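Local coordinates for protein phytase (Debaryomyces castellii, PDB 2GFI) that releases phosphate from phytate by hydrolysis, as a 3-phytase of the histidine acid phosphatase family, at residues Phe67-Glu72 with Thr331-Ile336. Residues are numbered along the deposited sequence; the frame is centred on the assembly and turned at random.
Sequences FSRHGE and THDTDI
The Arg69 guanidinium carries the Asp333 carboxylate over one face, the two planes stacked 16° apart. OD2 of Asp333 sits 3.2 Å from NH2 of Arg69, well above the guanidinium plane, so this salt bridge works through charge, with no N-H aimed at the oxygen. CB of Asp333 rests on the same group, 3.5 Å from NE of Arg69. The His70 ring, in turn, has CG of Arg69 over the centre of one face, while CD2 of His332 reaches its edge, 4.1 Å from CD2 of His70. In the ring plane, ND1 of His70 donates an almost straight bond (178°) to the Gly71 carbonyl, which fixes the ring's rotation and leaves NE2 turned to the water.

Arg69 gets to Asp333 by running fully extended, CG anti to the backbone N (chi1 -170°), alongside the first turn of helix 333-343; NH1 goes on to the Gly39 carbonyl. At the root of the side chain, CD1 of Ile336 packs 3.3 Å from N of Arg69. The backbones of parallel strands 59-69 and 326-331 are joined here: Thr331 N bonds to Ser68 O at 2.8 Å, and Thr331 O takes a weak bond from His70 N.

One water links the two segments, accepting from NE of Arg69, the backbone N of Asp333 and, weakly, NE2 of His70. A leucine in place of Arg69 would probably leave the Asp333 carboxylate without its cationic neighbour and the water without one of its donors. The RHG and HD motifs of histidine acid phosphatases meet here, uniting His70, the predicted nucleophile, with Asp333, the predicted proton donor; the water, held by two N-H donors and more weakly by a third, is consistent with a site built to receive the oxygens of a phosphate.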
ATOM      1  N   PHE A  67      25.478 -12.252   8.706  1.00 21.46           N
ATOM      2  CA  PHE A  67      25.376 -12.550  10.096  1.00 21.21           C
ATOM      3  C   PHE A  67      23.931 -12.411  10.463  1.00 21.25           C
ATOM      4  O   PHE A  67      23.379 -11.321  10.499  1.00 21.82           O
ATOM      5  CB  PHE A  67      26.274 -11.630  10.922  1.00 20.96           C
ATOM      6  CG  PHE A  67      27.727 -11.765  10.563  1.00 21.53           C
ATOM      7  CD1 PHE A  67      28.523 -12.720  11.195  1.00 20.66           C
ATOM      8  CD2 PHE A  67      28.295 -10.959   9.554  1.00 21.10           C
ATOM      9  CE1 PHE A  67      29.884 -12.850  10.860  1.00 20.49           C
ATOM     10  CE2 PHE A  67      29.651 -11.086   9.192  1.00 19.94           C
ATOM     11  CZ  PHE A  67      30.447 -12.040   9.853  1.00 22.24           C
ATOM     12  N   SER A  68      23.310 -13.551  10.696  1.00 21.11           N
ATOM     13  CA  SER A  68      21.884 -13.632  10.831  1.00 21.23           C
ATOM     14  C   SER A  68      21.489 -14.085  12.248  1.00 21.41           C
ATOM     15  O   SER A  68      22.146 -14.958  12.841  1.00 22.61           O
ATOM     16  CB  SER A  68      21.351 -14.590   9.794  1.00 20.63           C
ATOM     17  OG  SER A  68      19.980 -14.779   9.991  1.00 21.43           O
ATOM     18  N   ARG A  69      20.459 -13.448  12.797  1.00 20.12           N
ATOM     19  CA  ARG A  69      19.810 -13.904  14.016  1.00 20.24           C
ATOM     20  C   ARG A  69      18.944 -15.104  13.618  1.00 20.56           C
ATOM     21  O   ARG A  69      18.674 -15.319  12.420  1.00 21.15           O
ATOM     22  CB  ARG A  69      18.926 -12.787  14.554  1.00 19.60           C
ATOM     23  CG  ARG A  69      18.384 -13.033  15.899  1.00 20.12           C
ATOM     24  CD  ARG A  69      17.376 -12.015  16.331  1.00 21.08           C
ATOM     25  NE  ARG A  69      16.840 -12.348  17.638  1.00 20.90           N
ATOM     26  CZ  ARG A  69      15.960 -11.612  18.287  1.00 20.52           C
ATOM     27  NH1 ARG A  69      15.503 -10.493  17.754  1.00 21.87           N
ATOM     28  NH2 ARG A  69      15.531 -11.991  19.477  1.00 23.03           N
ATOM     29  N   HIS A  70      18.526 -15.906  14.595  1.00 20.50           N
ATOM     30  CA  HIS A  70      17.481 -16.891  14.335  1.00 19.88           C
ATOM     31  C   HIS A  70      16.236 -16.119  13.880  1.00 20.68           C
ATOM     32  O   HIS A  70      16.129 -14.898  14.154  1.00 21.04           O
ATOM     33  CB  HIS A  70      17.158 -17.684  15.597  1.00 19.36           C
ATOM     34  CG  HIS A  70      16.812 -16.824  16.780  1.00 17.82           C
ATOM     35  ND1 HIS A  70      15.578 -16.220  16.938  1.00 15.30           N
ATOM     36  CD2 HIS A  70      17.548 -16.468  17.859  1.00 16.07           C
ATOM     37  CE1 HIS A  70      15.578 -15.511  18.051  1.00 15.83           C
ATOM     38  NE2 HIS A  70      16.753 -15.671  18.649  1.00 17.65           N
ATOM     39  N   GLY A  71      15.292 -16.792  13.210  1.00 20.41           N
ATOM     40  CA  GLY A  71      14.019 -16.127  12.882  1.00 19.98           C
ATOM     41  C   GLY A  71      13.093 -15.999  14.097  1.00 19.47           C
ATOM     42  O   GLY A  71      13.463 -16.391  15.211  1.00 19.07           O
ATOM     43  N   GLU A  72      11.887 -15.476  13.858  1.00 18.37           N
ATOM     44  CA  GLU A  72      10.849 -15.379  14.857  1.00 18.25           C
ATOM     45  C   GLU A  72      10.708 -16.697  15.616  1.00 18.51           C
ATOM     46  O   GLU A  72      10.821 -17.773  15.044  1.00 19.07           O
ATOM     47  CB  GLU A  72       9.511 -14.993  14.220  1.00 17.39           C
ATOM     48  CG  GLU A  72       9.450 -13.573  13.644  1.00 16.51           C
ATOM     49  CD  GLU A  72       9.968 -13.434  12.203  1.00 16.53           C
ATOM     50  OE1 GLU A  72      10.809 -14.227  11.737  1.00 13.89           O
ATOM     51  OE2 GLU A  72       9.535 -12.501  11.509  1.00 17.31           O
ATOM     52  N   THR A 331      23.416 -16.717  14.583  1.00 24.56           N
ATOM     53  CA  THR A 331      23.678 -16.606  15.994  1.00 25.36           C
ATOM     54  C   THR A 331      22.531 -15.809  16.645  1.00 25.69           C
ATOM     55  O   THR A 331      21.462 -15.745  16.069  1.00 26.72           O
ATOM     56  CB  THR A 331      25.084 -16.010  16.220  1.00 26.07           C
ATOM     57  OG1 THR A 331      25.394 -16.023  17.626  1.00 29.08           O
ATOM     58  CG2 THR A 331      25.148 -14.538  15.806  1.00 24.94           C
ATOM     59  N   HIS A 332      22.718 -15.248  17.839  1.00 25.69           N
ATOM     60  CA  HIS A 332      21.632 -14.597  18.553  1.00 26.13           C
ATOM     61  C   HIS A 332      21.683 -13.085  18.360  1.00 26.26           C
ATOM     62  O   HIS A 332      22.663 -12.548  17.871  1.00 26.52           O
ATOM     63  CB  HIS A 332      21.732 -14.892  20.058  1.00 26.82           C
ATOM     64  CG  HIS A 332      21.528 -16.330  20.411  1.00 28.04           C
ATOM     65  ND1 HIS A 332      22.561 -17.246  20.411  1.00 29.75           N
ATOM     66  CD2 HIS A 332      20.421 -17.006  20.801  1.00 27.77           C
ATOM     67  CE1 HIS A 332      22.097 -18.428  20.784  1.00 29.25           C
ATOM     68  NE2 HIS A 332      20.800 -18.313  21.013  1.00 30.38           N
ATOM     69  N   ASP A 333      20.631 -12.394  18.768  1.00 26.62           N
ATOM     70  CA  ASP A 333      20.627 -10.947  18.707  1.00 27.54           C
ATOM     71  C   ASP A 333      21.793 -10.370  19.494  1.00 27.00           C
ATOM     72  O   ASP A 333      22.477  -9.427  19.037  1.00 27.46           O
ATOM     73  CB  ASP A 333      19.289 -10.371  19.196  1.00 28.33           C
ATOM     74  CG  ASP A 333      18.853 -10.914  20.550  1.00 31.22           C
ATOM     75  OD1 ASP A 333      19.509 -11.810  21.142  1.00 35.51           O
ATOM     76  OD2 ASP A 333      17.824 -10.496  21.112  1.00 35.91           O
ATOM     77  N   THR A 334      22.042 -10.965  20.657  1.00 26.54           N
ATOM     78  CA  THR A 334      23.052 -10.489  21.577  1.00 26.28           C
ATOM     79  C   THR A 334      24.415 -10.493  20.932  1.00 25.66           C
ATOM     80  O   THR A 334      25.185  -9.575  21.116  1.00 25.87           O
ATOM     81  CB  THR A 334      23.037 -11.310  22.874  1.00 26.55           C
ATOM     82  OG1 THR A 334      21.795 -11.085  23.555  1.00 27.94           O
ATOM     83  CG2 THR A 334      24.052 -10.733  23.864  1.00 26.77           C
ATOM     84  N   ASP A 335      24.682 -11.495  20.111  1.00 25.65           N
ATOM     85  CA  ASP A 335      25.993 -11.642  19.525  1.00 25.99           C
ATOM     86  C   ASP A 335      26.167 -10.669  18.407  1.00 26.00           C
ATOM     87  O   ASP A 335      27.253 -10.089  18.231  1.00 25.67           O
ATOM     88  CB  ASP A 335      26.150 -13.053  19.058  1.00 26.26           C
ATOM     89  CG  ASP A 335      25.983 -14.006  20.190  1.00 28.88           C
ATOM     90  OD1 ASP A 335      26.883 -13.953  21.066  1.00 31.23           O
ATOM     91  OD2 ASP A 335      24.984 -14.775  20.328  1.00 30.62           O
ATOM     92  N   ILE A 336      25.068 -10.462  17.686  1.00 25.56           N
ATOM     93  CA  ILE A 336      25.041  -9.501  16.611  1.00 24.63           C
ATOM     94  C   ILE A 336      25.097  -8.099  17.170  1.00 24.18           C
ATOM     95  O   ILE A 336      25.685  -7.234  16.541  1.00 23.07           O
ATOM     96  CB  ILE A 336      23.810  -9.706  15.733  1.00 24.26           C
ATOM     97  CG1 ILE A 336      23.885 -11.092  15.080  1.00 24.42           C
ATOM     98  CG2 ILE A 336      23.726  -8.603  14.676  1.00 24.35           C
ATOM     99  CD1 ILE A 336      22.645 -11.485  14.294  1.00 23.86           C
TER
HETATM  100  O   HOH W   1      18.562 -13.859  19.593  1.00 28.43           O